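Local coordinates for probable quinone reductase Qor (NADPH:quinone reductase) (Zeta-crystallin homolog protein) (PDB 4RVU) that probably reduces quinones with electrons drawn from NADPH, which it binds between its Rossmann-type and GroES-like domains, at residues A[196-201]-A[226-231]; A[220-225]-A[242-247]. All coordinates share one frame; numbering follows the deposited sequence.

Interaction 1: residues A[196-201]-A[226-231]. With NDP (NADPH dihydro-nicotinamide-adenine-dinucleotide phosphate), chain E.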
ATOM      1  N   ASP A 196      -2.588  22.223 -13.635  1.00 27.35           N
ATOM      2  CA  ASP A 196      -2.703  21.544 -14.915  1.00 27.23           C
ATOM      3  C   ASP A 196      -2.153  20.128 -14.780  1.00 26.86           C
ATOM      4  O   ASP A 196      -1.447  19.815 -13.820  1.00 27.54           O
ATOM      5  CB  ASP A 196      -1.906  22.289 -15.980  1.00 27.51           C
ATOM      6  CG  ASP A 196      -2.397  23.702 -16.186  1.00 30.55           C
ATOM      7  OD1 ASP A 196      -3.600  23.883 -16.458  1.00 29.05           O
ATOM      8  OD2 ASP A 196      -1.575  24.628 -16.057  1.00 31.39           O
ATOM      9  N   TYR A 197      -2.461  19.280 -15.753  1.00 22.33           N
ATOM     10  CA  TYR A 197      -1.918  17.927 -15.763  1.00 22.53           C
ATOM     11  C   TYR A 197      -0.406  17.957 -15.888  1.00 22.93           C
ATOM     12  O   TYR A 197       0.147  18.842 -16.554  1.00 22.79           O
ATOM     13  CB  TYR A 197      -2.553  17.080 -16.871  1.00 21.79           C
ATOM     14  CG  TYR A 197      -3.873  16.488 -16.414  1.00 22.70           C
ATOM     15  CD1 TYR A 197      -5.040  17.235 -16.455  1.00 22.22           C
ATOM     16  CD2 TYR A 197      -3.933  15.207 -15.890  1.00 22.67           C
ATOM     17  CE1 TYR A 197      -6.239  16.707 -16.010  1.00 22.77           C
ATOM     18  CE2 TYR A 197      -5.126  14.670 -15.446  1.00 22.75           C
ATOM     19  CZ  TYR A 197      -6.270  15.423 -15.507  1.00 22.26           C
ATOM     20  OH  TYR A 197      -7.455  14.885 -15.064  1.00 22.75           O
ATOM     21  N   PRO A 198       0.268  17.007 -15.215  1.00 25.13           N
ATOM     22  CA  PRO A 198       1.731  16.934 -15.246  1.00 25.07           C
ATOM     23  C   PRO A 198       2.258  16.821 -16.673  1.00 27.06           C
ATOM     24  O   PRO A 198       1.661  16.124 -17.498  1.00 26.46           O
ATOM     25  CB  PRO A 198       2.038  15.628 -14.491  1.00 25.77           C
ATOM     26  CG  PRO A 198       0.821  15.358 -13.657  1.00 25.42           C
ATOM     27  CD  PRO A 198      -0.335  15.923 -14.415  1.00 24.28           C
ATOM     28  N   GLU A 199       3.355  17.515 -16.964  1.00 52.55           N
ATOM     29  CA  GLU A 199       4.085  17.283 -18.205  1.00 54.32           C
ATOM     30  C   GLU A 199       5.291  16.434 -17.872  1.00 53.30           C
ATOM     31  O   GLU A 199       5.658  15.519 -18.615  1.00 54.59           O
ATOM     32  CB  GLU A 199       4.531  18.594 -18.858  1.00 54.00           C
ATOM     33  CG  GLU A 199       3.608  19.082 -19.970  1.00 56.66           C
ATOM     34  CD  GLU A 199       3.096  17.948 -20.848  1.00 59.13           C
ATOM     35  OE1 GLU A 199       3.917  17.130 -21.336  1.00 59.42           O
ATOM     36  OE2 GLU A 199       1.861  17.871 -21.041  1.00 59.27           O
ATOM     37  N   ASP A 200       5.894  16.757 -16.733  1.00 42.04           N
ATOM     38  CA  ASP A 200       7.040  16.037 -16.213  1.00 43.31           C
ATOM     39  C   ASP A 200       6.813  15.796 -14.723  1.00 41.67           C
ATOM     40  O   ASP A 200       6.419  16.711 -13.992  1.00 41.35           O
ATOM     41  CB  ASP A 200       8.316  16.854 -16.440  1.00 42.89           C
ATOM     42  CG  ASP A 200       9.550  16.165 -15.911  1.00 43.18           C
ATOM     43  OD1 ASP A 200       9.928  16.443 -14.753  1.00 42.59           O
ATOM     44  OD2 ASP A 200      10.140  15.349 -16.655  1.00 44.23           O
ATOM     45  N   ALA A 201       7.060  14.562 -14.285  1.00 28.93           N
ATOM     46  CA  ALA A 201       6.777  14.143 -12.916  1.00 27.75           C
ATOM     47  C   ALA A 201       7.449  15.020 -11.864  1.00 28.78           C
ATOM     48  O   ALA A 201       6.818  15.433 -10.892  1.00 27.50           O
ATOM     49  CB  ALA A 201       7.163  12.689 -12.729  1.00 27.57           C
ATOM     50  N   ALA A 226      -2.247   6.156 -16.327  1.00 22.32           N
ATOM     51  CA  ALA A 226      -1.004   6.226 -17.112  1.00 22.93           C
ATOM     52  C   ALA A 226      -0.313   7.591 -17.149  1.00 23.07           C
ATOM     53  O   ALA A 226       0.898   7.679 -16.953  1.00 22.70           O
ATOM     54  CB  ALA A 226      -1.235   5.700 -18.524  1.00 23.47           C
ATOM     55  N   THR A 227      -1.070   8.658 -17.386  1.00 20.43           N
ATOM     56  CA  THR A 227      -0.474   9.990 -17.575  1.00 19.78           C
ATOM     57  C   THR A 227      -0.147  10.759 -16.289  1.00 19.54           C
ATOM     58  O   THR A 227       0.496  11.812 -16.329  1.00 20.28           O
ATOM     59  CB  THR A 227      -1.355  10.880 -18.478  1.00 20.06           C
ATOM     60  OG1 THR A 227      -2.625  11.085 -17.847  1.00 19.95           O
ATOM     61  CG2 THR A 227      -1.569  10.220 -19.820  1.00 19.23           C
ATOM     62  N   THR A 228      -0.565  10.224 -15.149  1.00 17.82           N
ATOM     63  CA  THR A 228      -0.393  10.943 -13.899  1.00 16.97           C
ATOM     64  C   THR A 228       0.368  10.150 -12.837  1.00 17.00           C
ATOM     65  O   THR A 228       0.807  10.734 -11.852  1.00 18.01           O
ATOM     66  CB  THR A 228      -1.745  11.347 -13.308  1.00 18.04           C
ATOM     67  OG1 THR A 228      -2.585  10.189 -13.222  1.00 18.11           O
ATOM     68  CG2 THR A 228      -2.426  12.405 -14.186  1.00 17.84           C
ATOM     69  N   PHE A 229       0.494   8.836 -13.018  1.00 19.15           N
ATOM     70  CA  PHE A 229       1.055   7.979 -11.966  1.00 19.66           C
ATOM     71  C   PHE A 229       2.439   8.425 -11.479  1.00 19.93           C
ATOM     72  O   PHE A 229       2.663   8.563 -10.267  1.00 19.71           O
ATOM     73  CB  PHE A 229       1.102   6.505 -12.383  1.00 19.31           C
ATOM     74  CG  PHE A 229       1.544   5.595 -11.274  1.00 19.73           C
ATOM     75  CD1 PHE A 229       2.890   5.298 -11.102  1.00 20.17           C
ATOM     76  CD2 PHE A 229       0.622   5.074 -10.375  1.00 19.90           C
ATOM     77  CE1 PHE A 229       3.312   4.479 -10.074  1.00 20.06           C
ATOM     78  CE2 PHE A 229       1.039   4.246  -9.334  1.00 20.27           C
ATOM     79  CZ  PHE A 229       2.394   3.952  -9.189  1.00 19.95           C
ATOM     80  N   ASP A 230       3.377   8.627 -12.406  1.00 24.03           N
ATOM     81  CA  ASP A 230       4.726   9.018 -12.010  1.00 24.11           C
ATOM     82  C   ASP A 230       4.719  10.299 -11.181  1.00 23.54           C
ATOM     83  O   ASP A 230       5.434  10.407 -10.184  1.00 22.72           O
ATOM     84  CB  ASP A 230       5.634   9.171 -13.236  1.00 25.14           C
ATOM     85  CG  ASP A 230       5.831   7.864 -13.976  1.00 25.42           C
ATOM     86  OD1 ASP A 230       5.370   6.820 -13.470  1.00 24.44           O
ATOM     87  OD2 ASP A 230       6.452   7.878 -15.065  1.00 27.09           O
ATOM     88  N   ALA A 231       3.896  11.263 -11.594  1.00 17.40           N
ATOM     89  CA  ALA A 231       3.752  12.512 -10.866  1.00 17.51           C
ATOM     90  C   ALA A 231       3.107  12.312  -9.493  1.00 17.47           C
ATOM     91  O   ALA A 231       3.528  12.926  -8.510  1.00 17.37           O
ATOM     92  CB  ALA A 231       2.964  13.514 -11.689  1.00 17.93           C
TER
HETATM   93  PA  NDP E 401     -14.814  10.940 -14.524  1.00 22.77           P
HETATM   94  O1A NDP E 401     -16.151  11.625 -14.480  1.00 20.89           O
HETATM   95  O2A NDP E 401     -13.747  11.336 -13.544  1.00 21.76           O
HETATM   96  O5B NDP E 401     -14.220  11.069 -16.011  1.00 22.87           O
HETATM   97  C5B NDP E 401     -12.853  10.765 -16.267  1.00 23.23           C
HETATM   98  C4B NDP E 401     -12.061  12.058 -16.165  1.00 22.06           C
HETATM   99  O4B NDP E 401     -10.657  11.802 -16.118  1.00 22.25           O
HETATM  100  C3B NDP E 401     -12.276  12.939 -17.382  1.00 23.81           C
HETATM  101  O3B NDP E 401     -13.404  13.801 -17.220  1.00 23.37           O
HETATM  102  C2B NDP E 401     -10.980  13.716 -17.484  1.00 21.86           C
HETATM  103  O2B NDP E 401     -11.103  14.988 -16.864  1.00 21.16           O
HETATM  104  C1B NDP E 401      -9.951  12.871 -16.748  1.00 20.98           C
HETATM  105  N9A NDP E 401      -8.996  12.361 -17.758  1.00 21.62           N
HETATM  106  C8A NDP E 401      -7.676  12.606 -17.787  1.00 21.38           C
HETATM  107  N7A NDP E 401      -7.093  12.009 -18.853  1.00 21.44           N
HETATM  108  C5A NDP E 401      -8.057  11.373 -19.537  1.00 22.16           C
HETATM  109  C6A NDP E 401      -8.129  10.549 -20.765  1.00 22.38           C
HETATM  110  N6A NDP E 401      -7.018  10.284 -21.487  1.00 22.83           N
HETATM  111  N1A NDP E 401      -9.336  10.074 -21.136  1.00 23.18           N
HETATM  112  C2A NDP E 401     -10.444  10.334 -20.422  1.00 22.52           C
HETATM  113  N3A NDP E 401     -10.454  11.073 -19.302  1.00 21.68           N
HETATM  114  C4A NDP E 401      -9.313  11.611 -18.814  1.00 22.67           C
HETATM  115  O3  NDP E 401     -15.063   9.359 -14.418  1.00 22.41           O
HETATM  116  PN  NDP E 401     -15.713   8.689 -13.114  1.00 22.37           P
HETATM  117  O1N NDP E 401     -15.986   9.767 -12.099  1.00 21.87           O
HETATM  118  O2N NDP E 401     -16.814   7.771 -13.575  1.00 21.62           O
HETATM  119  O5D NDP E 401     -14.510   7.779 -12.564  1.00 21.82           O
HETATM  120  C5D NDP E 401     -13.267   8.370 -12.193  1.00 22.07           C
HETATM  121  C4D NDP E 401     -12.166   7.321 -12.238  1.00 21.71           C
HETATM  122  O4D NDP E 401     -12.276   6.457 -11.109  1.00 22.58           O
HETATM  123  C3D NDP E 401     -12.297   6.441 -13.464  1.00 22.96           C
HETATM  124  O3D NDP E 401     -10.985   6.150 -13.943  1.00 23.24           O
HETATM  125  C2D NDP E 401     -12.939   5.167 -12.960  1.00 26.23           C
HETATM  126  O2D NDP E 401     -12.491   4.048 -13.725  1.00 23.50           O
HETATM  127  C1D NDP E 401     -12.447   5.102 -11.523  1.00 23.98           C
HETATM  128  N1N NDP E 401     -13.369   4.445 -10.596  1.00 23.77           N
HETATM  129  C2N NDP E 401     -12.886   3.493  -9.794  1.00 22.62           C
HETATM  130  C3N NDP E 401     -13.684   2.830  -8.874  1.00 21.95           C
HETATM  131  C7N NDP E 401     -13.075   1.767  -8.010  1.00 22.46           C
HETATM  132  O7N NDP E 401     -13.760   1.231  -7.156  1.00 22.30           O
HETATM  133  N7N NDP E 401     -11.797   1.443  -8.197  1.00 20.89           N
HETATM  134  C4N NDP E 401     -15.149   3.170  -8.730  1.00 21.43           C
HETATM  135  C5N NDP E 401     -15.546   4.229  -9.649  1.00 22.26           C
HETATM  136  C6N NDP E 401     -14.650   4.821 -10.532  1.00 22.39           C
HETATM  137  P2B NDP E 401     -10.005  16.136 -17.116  1.00 21.70           P
HETATM  138  O1X NDP E 401      -8.890  15.428 -17.830  1.00 23.18           O
HETATM  139  O2X NDP E 401     -10.720  17.156 -17.955  1.00 24.31           O
HETATM  140  O3X NDP E 401      -9.660  16.627 -15.740  1.00 23.75           O
HETATM  141  O   HOH W   1      -0.299  14.230 -17.372  1.00 27.93           O

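Interaction 2: residues A[220-225]-A[242-247]. With NDP (NADPH dihydro-nicotinamide-adenine-dinucleotide phosphate), chain E.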
ATOM      1  N   VAL A 220      -2.461  10.574  -2.372  1.00 15.28           N
ATOM      2  CA  VAL A 220      -2.905  10.947  -3.712  1.00 15.25           C
ATOM      3  C   VAL A 220      -4.047  10.029  -4.102  1.00 16.00           C
ATOM      4  O   VAL A 220      -3.936   8.811  -3.975  1.00 15.46           O
ATOM      5  CB  VAL A 220      -1.794  10.760  -4.753  1.00 15.25           C
ATOM      6  CG1 VAL A 220      -2.349  11.017  -6.164  1.00 16.07           C
ATOM      7  CG2 VAL A 220      -0.624  11.684  -4.455  1.00 15.57           C
ATOM      8  N   TYR A 221      -5.147  10.606  -4.566  1.00 15.36           N
ATOM      9  CA  TYR A 221      -6.216   9.813  -5.143  1.00 15.40           C
ATOM     10  C   TYR A 221      -6.137   9.949  -6.652  1.00 15.44           C
ATOM     11  O   TYR A 221      -6.505  10.985  -7.209  1.00 15.93           O
ATOM     12  CB  TYR A 221      -7.568  10.272  -4.590  1.00 15.47           C
ATOM     13  CG  TYR A 221      -7.677  10.042  -3.096  1.00 15.45           C
ATOM     14  CD1 TYR A 221      -7.881   8.762  -2.587  1.00 15.54           C
ATOM     15  CD2 TYR A 221      -7.561  11.095  -2.201  1.00 16.25           C
ATOM     16  CE1 TYR A 221      -7.972   8.538  -1.212  1.00 15.42           C
ATOM     17  CE2 TYR A 221      -7.664  10.886  -0.824  1.00 15.61           C
ATOM     18  CZ  TYR A 221      -7.872   9.609  -0.343  1.00 15.54           C
ATOM     19  OH  TYR A 221      -7.971   9.417   1.021  1.00 15.96           O
ATOM     20  N   ASP A 222      -5.626   8.907  -7.304  1.00 17.36           N
ATOM     21  CA  ASP A 222      -5.340   8.939  -8.740  1.00 16.93           C
ATOM     22  C   ASP A 222      -6.284   8.017  -9.501  1.00 17.40           C
ATOM     23  O   ASP A 222      -6.177   6.782  -9.427  1.00 16.92           O
ATOM     24  CB  ASP A 222      -3.865   8.568  -8.986  1.00 18.07           C
ATOM     25  CG  ASP A 222      -3.444   8.705 -10.447  1.00 17.83           C
ATOM     26  OD1 ASP A 222      -4.253   8.437 -11.358  1.00 17.93           O
ATOM     27  OD2 ASP A 222      -2.270   9.059 -10.692  1.00 17.40           O
ATOM     28  N   GLY A 223      -7.225   8.618 -10.227  1.00 16.19           N
ATOM     29  CA  GLY A 223      -8.167   7.851 -11.032  1.00 16.60           C
ATOM     30  C   GLY A 223      -7.867   7.961 -12.517  1.00 17.11           C
ATOM     31  O   GLY A 223      -8.666   7.548 -13.362  1.00 17.38           O
ATOM     32  N   VAL A 224      -6.700   8.514 -12.830  1.00 19.13           N
ATOM     33  CA  VAL A 224      -6.322   8.813 -14.209  1.00 18.28           C
ATOM     34  C   VAL A 224      -5.317   7.790 -14.750  1.00 18.88           C
ATOM     35  O   VAL A 224      -5.369   7.405 -15.922  1.00 19.23           O
ATOM     36  CB  VAL A 224      -5.760  10.243 -14.297  1.00 18.95           C
ATOM     37  CG1 VAL A 224      -5.164  10.512 -15.673  1.00 18.64           C
ATOM     38  CG2 VAL A 224      -6.863  11.256 -13.972  1.00 19.19           C
ATOM     39  N   GLY A 225      -4.406   7.335 -13.894  1.00 20.01           N
ATOM     40  CA  GLY A 225      -3.541   6.234 -14.278  1.00 20.13           C
ATOM     41  C   GLY A 225      -2.314   6.621 -15.083  1.00 20.07           C
ATOM     42  O   GLY A 225      -1.437   7.319 -14.582  1.00 20.27           O
ATOM     43  N   LEU A 242      -0.484   6.224  -1.968  1.00 16.18           N
ATOM     44  CA  LEU A 242      -0.946   6.417  -3.335  1.00 15.94           C
ATOM     45  C   LEU A 242      -2.116   5.468  -3.563  1.00 16.19           C
ATOM     46  O   LEU A 242      -1.936   4.253  -3.659  1.00 16.41           O
ATOM     47  CB  LEU A 242       0.172   6.117  -4.339  1.00 16.09           C
ATOM     48  CG  LEU A 242       0.145   6.896  -5.657  1.00 16.74           C
ATOM     49  CD1 LEU A 242       1.334   6.550  -6.537  1.00 15.78           C
ATOM     50  CD2 LEU A 242      -1.152   6.672  -6.430  1.00 16.96           C
ATOM     51  N   ALA A 243      -3.323   6.018  -3.631  1.00 15.27           N
ATOM     52  CA  ALA A 243      -4.485   5.209  -3.965  1.00 15.24           C
ATOM     53  C   ALA A 243      -4.746   5.361  -5.452  1.00 15.32           C
ATOM     54  O   ALA A 243      -5.339   6.357  -5.898  1.00 15.32           O
ATOM     55  CB  ALA A 243      -5.694   5.623  -3.149  1.00 15.30           C
ATOM     56  N   LEU A 244      -4.274   4.384  -6.219  1.00 15.98           N
ATOM     57  CA  LEU A 244      -4.534   4.333  -7.659  1.00 16.20           C
ATOM     58  C   LEU A 244      -5.850   3.596  -7.864  1.00 17.51           C
ATOM     59  O   LEU A 244      -5.889   2.364  -7.816  1.00 17.30           O
ATOM     60  CB  LEU A 244      -3.395   3.591  -8.366  1.00 16.51           C
ATOM     61  CG  LEU A 244      -3.562   3.309  -9.863  1.00 16.88           C
ATOM     62  CD1 LEU A 244      -3.635   4.615 -10.653  1.00 16.99           C
ATOM     63  CD2 LEU A 244      -2.422   2.449 -10.361  1.00 17.57           C
ATOM     64  N   PHE A 245      -6.937   4.338  -8.074  1.00 15.41           N
ATOM     65  CA  PHE A 245      -8.260   3.718  -8.128  1.00 15.47           C
ATOM     66  C   PHE A 245      -8.888   3.724  -9.528  1.00 15.52           C
ATOM     67  O   PHE A 245     -10.004   3.246  -9.714  1.00 16.04           O
ATOM     68  CB  PHE A 245      -9.203   4.361  -7.099  1.00 15.51           C
ATOM     69  CG  PHE A 245      -9.624   5.772  -7.448  1.00 15.55           C
ATOM     70  CD1 PHE A 245      -8.802   6.850  -7.154  1.00 15.52           C
ATOM     71  CD2 PHE A 245     -10.844   6.010  -8.059  1.00 16.11           C
ATOM     72  CE1 PHE A 245      -9.187   8.152  -7.475  1.00 15.56           C
ATOM     73  CE2 PHE A 245     -11.239   7.299  -8.381  1.00 16.14           C
ATOM     74  CZ  PHE A 245     -10.422   8.376  -8.080  1.00 15.63           C
ATOM     75  N   GLY A 246      -8.172   4.247 -10.517  1.00 20.95           N
ATOM     76  CA  GLY A 246      -8.726   4.320 -11.859  1.00 20.07           C
ATOM     77  C   GLY A 246      -7.633   4.381 -12.905  1.00 21.53           C
ATOM     78  O   GLY A 246      -6.452   4.503 -12.571  1.00 20.47           O
ATOM     79  N   ALA A 247      -8.032   4.305 -14.171  1.00 23.27           N
ATOM     80  CA  ALA A 247      -7.085   4.318 -15.279  1.00 22.51           C
ATOM     81  C   ALA A 247      -7.684   4.992 -16.509  1.00 22.59           C
ATOM     82  O   ALA A 247      -7.580   4.469 -17.615  1.00 23.24           O
ATOM     83  CB  ALA A 247      -6.675   2.894 -15.620  1.00 23.64           C
TER
HETATM   84  PA  NDP E 401     -14.814  10.940 -14.524  1.00 22.77           P
HETATM   85  O1A NDP E 401     -16.151  11.625 -14.480  1.00 20.89           O
HETATM   86  O2A NDP E 401     -13.747  11.336 -13.544  1.00 21.76           O
HETATM   87  O5B NDP E 401     -14.220  11.069 -16.011  1.00 22.87           O
HETATM   88  C5B NDP E 401     -12.853  10.765 -16.267  1.00 23.23           C
HETATM   89  C4B NDP E 401     -12.061  12.058 -16.165  1.00 22.06           C
HETATM   90  O4B NDP E 401     -10.657  11.802 -16.118  1.00 22.25           O
HETATM   91  C3B NDP E 401     -12.276  12.939 -17.382  1.00 23.81           C
HETATM   92  O3B NDP E 401     -13.404  13.801 -17.220  1.00 23.37           O
HETATM   93  C2B NDP E 401     -10.980  13.716 -17.484  1.00 21.86           C
HETATM   94  O2B NDP E 401     -11.103  14.988 -16.864  1.00 21.16           O
HETATM   95  C1B NDP E 401      -9.951  12.871 -16.748  1.00 20.98           C
HETATM   96  N9A NDP E 401      -8.996  12.361 -17.758  1.00 21.62           N
HETATM   97  C8A NDP E 401      -7.676  12.606 -17.787  1.00 21.38           C
HETATM   98  N7A NDP E 401      -7.093  12.009 -18.853  1.00 21.44           N
HETATM   99  C5A NDP E 401      -8.057  11.373 -19.537  1.00 22.16           C
HETATM  100  C6A NDP E 401      -8.129  10.549 -20.765  1.00 22.38           C
HETATM  101  N6A NDP E 401      -7.018  10.284 -21.487  1.00 22.83           N
HETATM  102  N1A NDP E 401      -9.336  10.074 -21.136  1.00 23.18           N
HETATM  103  C2A NDP E 401     -10.444  10.334 -20.422  1.00 22.52           C
HETATM  104  N3A NDP E 401     -10.454  11.073 -19.302  1.00 21.68           N
HETATM  105  C4A NDP E 401      -9.313  11.611 -18.814  1.00 22.67           C
HETATM  106  O3  NDP E 401     -15.063   9.359 -14.418  1.00 22.41           O
HETATM  107  PN  NDP E 401     -15.713   8.689 -13.114  1.00 22.37           P
HETATM  108  O1N NDP E 401     -15.986   9.767 -12.099  1.00 21.87           O
HETATM  109  O2N NDP E 401     -16.814   7.771 -13.575  1.00 21.62           O
HETATM  110  O5D NDP E 401     -14.510   7.779 -12.564  1.00 21.82           O
HETATM  111  C5D NDP E 401     -13.267   8.370 -12.193  1.00 22.07           C
HETATM  112  C4D NDP E 401     -12.166   7.321 -12.238  1.00 21.71           C
HETATM  113  O4D NDP E 401     -12.276   6.457 -11.109  1.00 22.58           O
HETATM  114  C3D NDP E 401     -12.297   6.441 -13.464  1.00 22.96           C
HETATM  115  O3D NDP E 401     -10.985   6.150 -13.943  1.00 23.24           O
HETATM  116  C2D NDP E 401     -12.939   5.167 -12.960  1.00 26.23           C
HETATM  117  O2D NDP E 401     -12.491   4.048 -13.725  1.00 23.50           O
HETATM  118  C1D NDP E 401     -12.447   5.102 -11.523  1.00 23.98           C
HETATM  119  N1N NDP E 401     -13.369   4.445 -10.596  1.00 23.77           N
HETATM  120  C2N NDP E 401     -12.886   3.493  -9.794  1.00 22.62           C
HETATM  121  C3N NDP E 401     -13.684   2.830  -8.874  1.00 21.95           C
HETATM  122  C7N NDP E 401     -13.075   1.767  -8.010  1.00 22.46           C
HETATM  123  O7N NDP E 401     -13.760   1.231  -7.156  1.00 22.30           O
HETATM  124  N7N NDP E 401     -11.797   1.443  -8.197  1.00 20.89           N
HETATM  125  C4N NDP E 401     -15.149   3.170  -8.730  1.00 21.43           C
HETATM  126  C5N NDP E 401     -15.546   4.229  -9.649  1.00 22.26           C
HETATM  127  C6N NDP E 401     -14.650   4.821 -10.532  1.00 22.39           C
HETATM  128  P2B NDP E 401     -10.005  16.136 -17.116  1.00 21.70           P
HETATM  129  O1X NDP E 401      -8.890  15.428 -17.830  1.00 23.18           O
HETATM  130  O2X NDP E 401     -10.720  17.156 -17.955  1.00 24.31           O
HETATM  131  O3X NDP E 401      -9.660  16.627 -15.740  1.00 23.75           O

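Interaction 1: residues A[196-201]-A[226-231]
T227 and P198 illustrate how a loop and a helix start can meet through one bridging water and a few carbon contacts. The water donates to T227 O at 2.8 Å and to P198 O at 2.7 Å, so it joins two backbone carbonyls that could not bond each other directly. At T228 the methyl does the touching: CG2 sits at the edge of the Y197 ring, near its plane, 3.6 Å from Y197 CD2. That methyl is anti to the carbonyl carbon, while OG1 (chi1 53°) is directed to D222 outside the segments. Beyond T228 CG2 the tyrosine carries on to NADPH, where Y197 OH donates to the 2'-phosphate oxygen O3X at 2.9 Å, in the plane of the ring; R322 makes a cation-pi contact with the same ring. D230 offers its CB to A201 CB at 3.9 Å, its carboxylate being paired with R259. A231 closes the series, its CB pressed tightly on P198 CG at 3.4 Å, while A201 CB comes 3.7 Å from A231 N. F204 of helix 201-212 packs on both P198 and A231, so the loop after strand 193-195 is joined to helix 229-234 beside the start of helix 201-212.

Interaction 2: residues A[220-225]-A[242-247]
G223 CA lies over one face of the F245 ring, 3.8 Å from its centroid and offset toward the rim, a CH-pi contact. The ring is swung there by a first torsion of 71°, which sets CG between the backbone N and the carbonyl carbon. Its edge meets Y221 C, 3.6 Å from F245 CE1, and V158 and L162 of helix 157-168 pack on it too. Y221 and A243 point to one face of the sheet, the methyl of A243 lying oblique to the tyrosine ring; V220, D222, L242 and L244 point to the other. There D222 and L244 extend in parallel from neighbouring strands, and L244 CD1 comes within 3.9 Å of D222 OD1. The carboxylate is turned back on its own chain: OD1 accepts from V224 N nearly along its C-O axis, an Asx turn, and from G225 N at 2.8 Å on its syn side, together an Asx motif that probably helps fix the bend after the strand, while OD2 is bound by S232. Between the two faces, A243 N donates to V220 O and D222 N to A243 O, each at 2.9 Å, in parallel register, and D222 O accepts from F245 N at 2.9 Å and, weakly, from G246 N. G223 O receives the ribose hydroxyl O3D of NADPH at 2.8 Å. Parallel strands with the dinucleotide lying over their C-terminal ends are typical of a Rossmann fold, here with G223 O bonded to the nicotinamide ribose and F245 and A247 lining it.

How the interactions relate
The two contacts show how one cofactor can be met at different points by successive turns of a single Rossmann sheet. Their centres lie 12 Å apart, and their segments alternate along the chain, with 226-231 directly following 220-225. A probable hydrogen bond of 2.8 Å from T228 OG1 to D222 OD2 joins them, so the aspartate that shapes the turn in interaction 2 also holds the threonine whose methyl meets Y197 in interaction 1. F229 CE2 packs on L242 CD1 at 3.6 Å. Both contacts line the NADPH pocket: V224 lies beside the adenine, and its CG2 is 3.8 Å from Y197 OH.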